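Local coordinates for protein VMB-1 (Vibrio alginolyticus, PDB 6JV4) that probably hydrolyses beta-lactam antibiotics as a zinc-dependent metallo-beta-lactamase of subclass B1, at residues 133-138 against 151-156; 157-162 against 193-198. All coordinates share one frame; numbering follows the deposited sequence.

Contact 1 (133-138 against 151-156); sequences GVASVF and VWLPNE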
ATOM      1  N   GLY A 133       8.617   9.528 -13.286  1.00 20.25           N
ATOM      2  CA  GLY A 133       7.486   9.951 -14.137  1.00 19.80           C
ATOM      3  C   GLY A 133       6.263   9.050 -14.006  1.00 19.12           C
ATOM      4  O   GLY A 133       5.295   9.243 -14.791  1.00 21.11           O
ATOM      5  N   VAL A 134       6.314   8.034 -13.140  1.00 14.44           N
ATOM      6  CA  VAL A 134       5.292   6.943 -13.147  1.00 12.27           C
ATOM      7  C   VAL A 134       4.677   6.781 -11.751  1.00 11.25           C
ATOM      8  O   VAL A 134       3.505   6.449 -11.684  1.00 11.92           O
ATOM      9  CB  VAL A 134       5.908   5.622 -13.628  1.00 12.35           C
ATOM     10  CG1 VAL A 134       4.942   4.447 -13.588  1.00 12.54           C
ATOM     11  CG2 VAL A 134       6.427   5.820 -15.047  1.00 13.53           C
ATOM     12  N   ALA A 135       5.489   6.837 -10.705  1.00 10.11           N
ATOM     13  CA  ALA A 135       5.000   6.564  -9.336  1.00 10.48           C
ATOM     14  C   ALA A 135       5.695   7.475  -8.339  1.00 10.67           C
ATOM     15  O   ALA A 135       6.931   7.414  -8.235  1.00 12.19           O
ATOM     16  CB  ALA A 135       5.139   5.121  -8.964  1.00 10.68           C
ATOM     17  N   SER A 136       4.889   8.213  -7.560  1.00 10.75           N
ATOM     18  CA  SER A 136       5.350   9.212  -6.580  1.00 10.88           C
ATOM     19  C   SER A 136       4.881   8.819  -5.184  1.00 10.94           C
ATOM     20  O   SER A 136       3.672   8.663  -5.012  1.00 10.55           O
ATOM     21  CB  SER A 136       4.809  10.588  -6.921  1.00 13.64           C
ATOM     22  OG  SER A 136       5.158  10.886  -8.273  1.00 20.78           O
ATOM     23  N   VAL A 137       5.807   8.705  -4.262  1.00  9.54           N
ATOM     24  CA  VAL A 137       5.490   8.481  -2.819  1.00  9.10           C
ATOM     25  C   VAL A 137       5.201   9.804  -2.147  1.00  9.27           C
ATOM     26  O   VAL A 137       5.903  10.828  -2.393  1.00  9.49           O
ATOM     27  CB  VAL A 137       6.662   7.773  -2.135  1.00  9.27           C
ATOM     28  CG1 VAL A 137       6.533   7.810  -0.619  1.00  9.83           C
ATOM     29  CG2 VAL A 137       6.781   6.352  -2.638  1.00  9.73           C
ATOM     30  N   PHE A 138       4.161   9.840  -1.335  1.00  8.66           N
ATOM     31  CA  PHE A 138       3.845  11.016  -0.515  1.00  7.78           C
ATOM     32  C   PHE A 138       3.589  10.561   0.916  1.00  8.20           C
ATOM     33  O   PHE A 138       2.770   9.671   1.116  1.00  7.45           O
ATOM     34  CB  PHE A 138       2.633  11.779  -1.027  1.00  8.02           C
ATOM     35  CG  PHE A 138       2.221  12.949  -0.175  1.00  8.20           C
ATOM     36  CD1 PHE A 138       3.061  14.034   0.021  1.00  9.09           C
ATOM     37  CD2 PHE A 138       0.972  13.016   0.398  1.00  8.23           C
ATOM     38  CE1 PHE A 138       2.663  15.128   0.778  1.00  9.85           C
ATOM     39  CE2 PHE A 138       0.550  14.122   1.107  1.00  8.64           C
ATOM     40  CZ  PHE A 138       1.403  15.188   1.323  1.00  9.32           C
ATOM     41  N   VAL A 151       0.854   6.272  -2.558  1.00  7.36           N
ATOM     42  CA  VAL A 151       1.627   6.250  -3.818  1.00  7.65           C
ATOM     43  C   VAL A 151       0.696   6.702  -4.923  1.00  7.59           C
ATOM     44  O   VAL A 151      -0.378   6.119  -5.073  1.00  8.14           O
ATOM     45  CB  VAL A 151       2.240   4.881  -4.102  1.00  7.72           C
ATOM     46  CG1 VAL A 151       3.140   4.972  -5.336  1.00  8.79           C
ATOM     47  CG2 VAL A 151       2.998   4.358  -2.886  1.00  7.94           C
ATOM     48  N   TRP A 152       1.117   7.727  -5.652  1.00  8.38           N
ATOM     49  CA  TRP A 152       0.361   8.329  -6.764  1.00  8.28           C
ATOM     50  C   TRP A 152       0.906   7.901  -8.106  1.00  8.58           C
ATOM     51  O   TRP A 152       2.105   7.935  -8.262  1.00  9.46           O
ATOM     52  CB  TRP A 152       0.455   9.846  -6.637  1.00  8.54           C
ATOM     53  CG  TRP A 152      -0.187  10.660  -7.724  1.00  9.28           C
ATOM     54  CD1 TRP A 152       0.468  11.607  -8.457  1.00 10.00           C
ATOM     55  CD2 TRP A 152      -1.573  10.745  -8.111  1.00  9.96           C
ATOM     56  NE1 TRP A 152      -0.406  12.257  -9.293  1.00  9.76           N
ATOM     57  CE2 TRP A 152      -1.664  11.735  -9.117  1.00  9.72           C
ATOM     58  CE3 TRP A 152      -2.757  10.098  -7.724  1.00  9.88           C
ATOM     59  CZ2 TRP A 152      -2.886  12.133  -9.662  1.00 10.26           C
ATOM     60  CZ3 TRP A 152      -3.952  10.446  -8.305  1.00 10.70           C
ATOM     61  CH2 TRP A 152      -4.029  11.467  -9.266  1.00 10.82           C
ATOM     62  N   LEU A 153       0.028   7.482  -9.014  1.00  8.20           N
ATOM     63  CA  LEU A 153       0.408   7.068 -10.380  1.00  9.06           C
ATOM     64  C   LEU A 153      -0.166   8.146 -11.296  1.00  9.86           C
ATOM     65  O   LEU A 153      -1.344   8.113 -11.617  1.00 10.49           O
ATOM     66  CB  LEU A 153      -0.180   5.691 -10.674  1.00  9.90           C
ATOM     67  CG  LEU A 153       0.163   4.589  -9.679  1.00 10.19           C
ATOM     68  CD1 LEU A 153      -0.391   3.231 -10.143  1.00 11.44           C
ATOM     69  CD2 LEU A 153       1.627   4.509  -9.405  1.00 10.43           C
ATOM     70  N   PRO A 154       0.631   9.187 -11.626  1.00 10.48           N
ATOM     71  CA  PRO A 154       0.105  10.362 -12.297  1.00 11.97           C
ATOM     72  C   PRO A 154      -0.454  10.044 -13.688  1.00 12.21           C
ATOM     73  O   PRO A 154      -1.387  10.748 -14.119  1.00 14.17           O
ATOM     74  CB  PRO A 154       1.340  11.301 -12.344  1.00 12.06           C
ATOM     75  CG  PRO A 154       2.538  10.399 -12.241  1.00 12.30           C
ATOM     76  CD  PRO A 154       2.039   9.373 -11.229  1.00 11.87           C
ATOM     77  N   ASN A 155       0.105   9.065 -14.402  1.00 12.12           N
ATOM     78  CA  ASN A 155      -0.374   8.784 -15.786  1.00 14.12           C
ATOM     79  C   ASN A 155      -1.814   8.279 -15.759  1.00 15.84           C
ATOM     80  O   ASN A 155      -2.578   8.643 -16.681  1.00 18.52           O
ATOM     81  CB  ASN A 155       0.573   7.852 -16.537  1.00 14.63           C
ATOM     82  CG  ASN A 155       1.948   8.467 -16.630  1.00 17.53           C
ATOM     83  OD1 ASN A 155       2.059   9.619 -17.031  1.00 20.67           O
ATOM     84  ND2 ASN A 155       2.982   7.755 -16.243  1.00 21.74           N
ATOM     85  N   GLU A 156      -2.193   7.446 -14.786  1.00 12.00           N
ATOM     86  CA  GLU A 156      -3.532   6.815 -14.717  1.00 12.18           C
ATOM     87  C   GLU A 156      -4.464   7.489 -13.693  1.00 11.04           C
ATOM     88  O   GLU A 156      -5.655   7.088 -13.618  1.00 12.07           O
ATOM     89  CB  GLU A 156      -3.340   5.370 -14.271  1.00 12.14           C
ATOM     90  CG  GLU A 156      -2.505   4.549 -15.217  1.00 12.83           C
ATOM     91  CD  GLU A 156      -0.994   4.623 -15.166  1.00 14.50           C
ATOM     92  OE1 GLU A 156      -0.432   5.279 -14.259  1.00 15.09           O
ATOM     93  OE2 GLU A 156      -0.376   4.064 -16.097  1.00 15.01           O
TER
HETATM   94  O   HOH W   1       1.732   6.763 -13.695  1.00 11.50           O
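Ala135 CB sits in the angle between two side chains of the facing strand, with Leu153 CD2 at 3.6 Å and Val151 CG1 at 4.1 Å. Leu153 has CG anti to the carbonyl carbon (chi1 -55°); with chi2 at -175° CD1 extends away and CD2 is the branch turned to Ala135. Farther along, Val137 and Val151 face each other through their CG2 methyls. Leu41 and Val43 of strand 36-45 pack on Leu153. On the other face Ser136 and Trp152 pair, yet they meet only near their CB atoms: the indole swings off toward Tyr195, and Ser136 OG is hydrogen-bonded to Glu129. Two nearly straight backbone bonds bracket this pair, Ser136 N to Trp152 O at 2.9 Å and Trp152 N to Ser136 O at 2.8 Å. At the loop end, Asn155 reaches back with ND2 to Gly133 O (3.1 Å), a bent bond whose acceptor lies 32° out of the amide plane. A water there donates to Val134 O and Glu156 OE1 and accepts from Asn155 N, bridging the splayed ends. The arrangement is an antiparallel beta hairpin with a long connection, part of the second sheet of the alpha-beta/beta-alpha sandwich of metallo-beta-lactamases.

Contact 2 (157-162 against 193-198); sequences KILFGG and NRYPDA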
ATOM      1  N   LYS A 157      -3.956   8.417 -12.916  1.00 10.03           N
ATOM      2  CA  LYS A 157      -4.669   9.116 -11.819  1.00 10.37           C
ATOM      3  C   LYS A 157      -5.165   8.046 -10.834  1.00 10.17           C
ATOM      4  O   LYS A 157      -6.292   8.144 -10.304  1.00 10.87           O
ATOM      5  CB  LYS A 157      -5.823   9.971 -12.345  1.00 11.46           C
ATOM      6  CG  LYS A 157      -5.476  10.924 -13.495  1.00 12.03           C
ATOM      7  CD  LYS A 157      -4.412  11.891 -13.080  1.00 13.18           C
ATOM      8  CE  LYS A 157      -4.015  12.875 -14.169  1.00 14.82           C
ATOM      9  NZ  LYS A 157      -3.307  12.176 -15.261  1.00 14.91           N
ATOM     10  N   ILE A 158      -4.291   7.092 -10.539  1.00  9.60           N
ATOM     11  CA  ILE A 158      -4.577   6.062  -9.508  1.00  9.06           C
ATOM     12  C   ILE A 158      -3.841   6.460  -8.248  1.00  8.44           C
ATOM     13  O   ILE A 158      -2.596   6.610  -8.290  1.00  8.92           O
ATOM     14  CB  ILE A 158      -4.202   4.668  -9.977  1.00  9.05           C
ATOM     15  CG1 ILE A 158      -5.071   4.249 -11.160  1.00  9.71           C
ATOM     16  CG2 ILE A 158      -4.275   3.682  -8.797  1.00  8.97           C
ATOM     17  CD1 ILE A 158      -4.607   3.011 -11.853  1.00 11.23           C
ATOM     18  N   LEU A 159      -4.568   6.523  -7.146  1.00  7.87           N
ATOM     19  CA  LEU A 159      -3.928   6.780  -5.848  1.00  8.47           C
ATOM     20  C   LEU A 159      -3.986   5.487  -5.035  1.00  7.83           C
ATOM     21  O   LEU A 159      -5.122   5.033  -4.719  1.00  8.04           O
ATOM     22  CB  LEU A 159      -4.683   7.886  -5.111  1.00  8.73           C
ATOM     23  CG  LEU A 159      -4.128   8.149  -3.712  1.00  9.60           C
ATOM     24  CD1 LEU A 159      -2.705   8.687  -3.806  1.00  9.85           C
ATOM     25  CD2 LEU A 159      -5.048   9.146  -2.982  1.00 11.13           C
ATOM     26  N   PHE A 160      -2.841   4.882  -4.754  1.00  7.04           N
ATOM     27  CA  PHE A 160      -2.746   3.744  -3.789  1.00  6.84           C
ATOM     28  C   PHE A 160      -2.718   4.305  -2.382  1.00  6.77           C
ATOM     29  O   PHE A 160      -1.758   4.940  -1.953  1.00  6.53           O
ATOM     30  CB  PHE A 160      -1.521   2.855  -4.010  1.00  6.68           C
ATOM     31  CG  PHE A 160      -1.550   1.663  -3.095  1.00  6.85           C
ATOM     32  CD1 PHE A 160      -2.434   0.630  -3.347  1.00  7.05           C
ATOM     33  CD2 PHE A 160      -0.753   1.613  -1.967  1.00  6.49           C
ATOM     34  CE1 PHE A 160      -2.505  -0.465  -2.494  1.00  7.35           C
ATOM     35  CE2 PHE A 160      -0.847   0.536  -1.091  1.00  6.84           C
ATOM     36  CZ  PHE A 160      -1.732  -0.494  -1.339  1.00  6.71           C
ATOM     37  N   GLY A 161      -3.833   4.164  -1.674  1.00  6.96           N
ATOM     38  CA  GLY A 161      -4.003   4.683  -0.316  1.00  7.17           C
ATOM     39  C   GLY A 161      -3.429   3.771   0.755  1.00  7.33           C
ATOM     40  O   GLY A 161      -2.991   4.245   1.818  1.00  7.81           O
ATOM     41  N   GLY A 162      -3.355   2.483   0.467  1.00  7.97           N
ATOM     42  CA  GLY A 162      -2.930   1.508   1.464  1.00  7.65           C
ATOM     43  C   GLY A 162      -3.817   1.559   2.682  1.00  7.88           C
ATOM     44  O   GLY A 162      -5.003   2.002   2.590  1.00  8.34           O
ATOM     45  N   ASN A 193      -6.208  17.430  -0.597  1.00  8.82           N
ATOM     46  CA  ASN A 193      -5.795  18.701  -1.248  1.00  9.33           C
ATOM     47  C   ASN A 193      -4.810  18.415  -2.377  1.00 10.34           C
ATOM     48  O   ASN A 193      -4.778  19.133  -3.409  1.00 11.06           O
ATOM     49  CB  ASN A 193      -5.187  19.616  -0.196  1.00 10.45           C
ATOM     50  CG  ASN A 193      -6.201  20.203   0.759  1.00 10.88           C
ATOM     51  OD1 ASN A 193      -7.398  20.070   0.560  1.00 11.83           O
ATOM     52  ND2 ASN A 193      -5.723  20.805   1.806  1.00 12.08           N
ATOM     53  N   ARG A 194      -3.970  17.418  -2.203  1.00  8.96           N
ATOM     54  CA  ARG A 194      -2.874  17.116  -3.164  1.00  9.87           C
ATOM     55  C   ARG A 194      -3.393  16.414  -4.413  1.00  9.83           C
ATOM     56  O   ARG A 194      -2.782  16.607  -5.487  1.00 10.45           O
ATOM     57  CB  ARG A 194      -1.778  16.316  -2.459  1.00 10.73           C
ATOM     58  CG  ARG A 194      -0.527  16.110  -3.286  1.00 11.95           C
ATOM     59  CD  ARG A 194       0.551  15.457  -2.430  1.00 12.50           C
ATOM     60  NE  ARG A 194       1.773  15.197  -3.163  1.00 13.71           N
ATOM     61  CZ  ARG A 194       2.770  16.057  -3.256  1.00 16.62           C
ATOM     62  NH1 ARG A 194       2.663  17.252  -2.695  1.00 17.56           N
ATOM     63  NH2 ARG A 194       3.867  15.729  -3.912  1.00 18.95           N
ATOM     64  N   TYR A 195      -4.455  15.609  -4.312  1.00  9.31           N
ATOM     65  CA  TYR A 195      -4.927  14.744  -5.409  1.00 10.51           C
ATOM     66  C   TYR A 195      -6.416  14.963  -5.655  1.00 10.74           C
ATOM     67  O   TYR A 195      -7.198  14.005  -5.691  1.00 10.53           O
ATOM     68  CB  TYR A 195      -4.620  13.277  -5.117  1.00 10.82           C
ATOM     69  CG  TYR A 195      -3.192  13.008  -4.740  1.00 10.15           C
ATOM     70  CD1 TYR A 195      -2.171  13.069  -5.664  1.00 11.44           C
ATOM     71  CD2 TYR A 195      -2.879  12.650  -3.447  1.00 11.57           C
ATOM     72  CE1 TYR A 195      -0.855  12.850  -5.297  1.00 11.70           C
ATOM     73  CE2 TYR A 195      -1.582  12.386  -3.081  1.00 11.52           C
ATOM     74  CZ  TYR A 195      -0.565  12.476  -4.004  1.00 11.59           C
ATOM     75  OH  TYR A 195       0.735  12.235  -3.699  1.00 13.13           O
ATOM     76  N   PRO A 196      -6.831  16.205  -6.017  1.00 11.23           N
ATOM     77  CA  PRO A 196      -8.228  16.442  -6.400  1.00 12.55           C
ATOM     78  C   PRO A 196      -8.592  15.729  -7.704  1.00 12.26           C
ATOM     79  O   PRO A 196      -9.777  15.565  -7.969  1.00 13.82           O
ATOM     80  CB  PRO A 196      -8.245  17.979  -6.582  1.00 11.82           C
ATOM     81  CG  PRO A 196      -6.882  18.306  -7.024  1.00 12.14           C
ATOM     82  CD  PRO A 196      -6.018  17.429  -6.117  1.00 11.72           C
ATOM     83  N   ASP A 197      -7.576  15.350  -8.493  1.00 11.46           N
ATOM     84  CA  ASP A 197      -7.698  14.701  -9.810  1.00 12.03           C
ATOM     85  C   ASP A 197      -7.651  13.177  -9.692  1.00 11.49           C
ATOM     86  O   ASP A 197      -7.600  12.515 -10.719  1.00 11.14           O
ATOM     87  CB  ASP A 197      -6.622  15.219 -10.754  1.00 12.70           C
ATOM     88  CG  ASP A 197      -5.179  15.173 -10.274  1.00 12.96           C
ATOM     89  OD1 ASP A 197      -4.912  15.112  -9.040  1.00 13.47           O
ATOM     90  OD2 ASP A 197      -4.315  15.255 -11.142  1.00 12.64           O
ATOM     91  N   ALA A 198      -7.605  12.603  -8.478  1.00 10.31           N
ATOM     92  CA  ALA A 198      -7.634  11.133  -8.333  1.00 11.10           C
ATOM     93  C   ALA A 198      -8.894  10.557  -9.000  1.00 11.93           C
ATOM     94  O   ALA A 198     -10.006  11.006  -8.683  1.00 12.79           O
ATOM     95  CB  ALA A 198      -7.543  10.751  -6.876  1.00 11.80           C
TER
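Leu159 carries its CG anti to the backbone N (chi1 176°), while Tyr195 CG lies anti to the carbonyl carbon (chi1 -51°), and the two side chains meet at about a right angle. The contact is a CH-pi one: Leu159 CD1 stands over the ring face, 4.2 Å from the Tyr195 centroid and 22° off the normal, displaced toward the CD2-CE2 side, where Tyr195 CE2 is 3.9 Å from Leu159 CD1. Arg194 CG lies 3.7 Å above the opposite face, so the phenol is clamped between aliphatic groups from the strand and from the helix end. This buried junction belongs to a beta-alpha-beta unit in which strand 158-162 leads through helix 184-194 to the parallel strand 200-203. The chain leaves the helix at Tyr195 and reverses in a type I turn closed by Ala198 N to Tyr195 O (3.1 Å). The turn brings the Ala198 methyl to within 4.4 Å of Leu159 CB. Toward the surface, Lys157 crosses Asp197 at roughly a right angle. Its CB is 3.5 Å from Asp197 O, and its CE and CD lie beside Asp197 OD2. The bends at chi2 and chi4 turn the ammonium away from the carboxylate, leaving Lys157 NZ 5.2 Å from Asp197 OD2, so the opposite charges are not in contact. That ammonium is hydrogen-bonded instead to Pro154 O, and Asp197 O receives the amino group of Lys199. Trp152 lies against Lys157, Leu159, Asp197 and Ala198.

Overall arrangement
Of the four segments, the chain meets the one on strand 135-138 first, and contact 1 closes the connection 139-149, which carries the zinc ligand His144, when strand 150-153 returns alongside. A short turn then leads into strand 158-162. Contact 2 closes a longer excursion that passes the zinc ligand Cys163 and helix 184-194 before the chain enters strand 200-203. The two closures follow in series, neither nested nor crossed, with centres about 9 Å apart. They are joined within one sheet by backbone bonds between strands 150-153 and 158-162, and outside it by Trp152 and Phe138, which both meet Tyr195. Together they tie three neighbouring strands to the end of helix 184-194 and the turn after it.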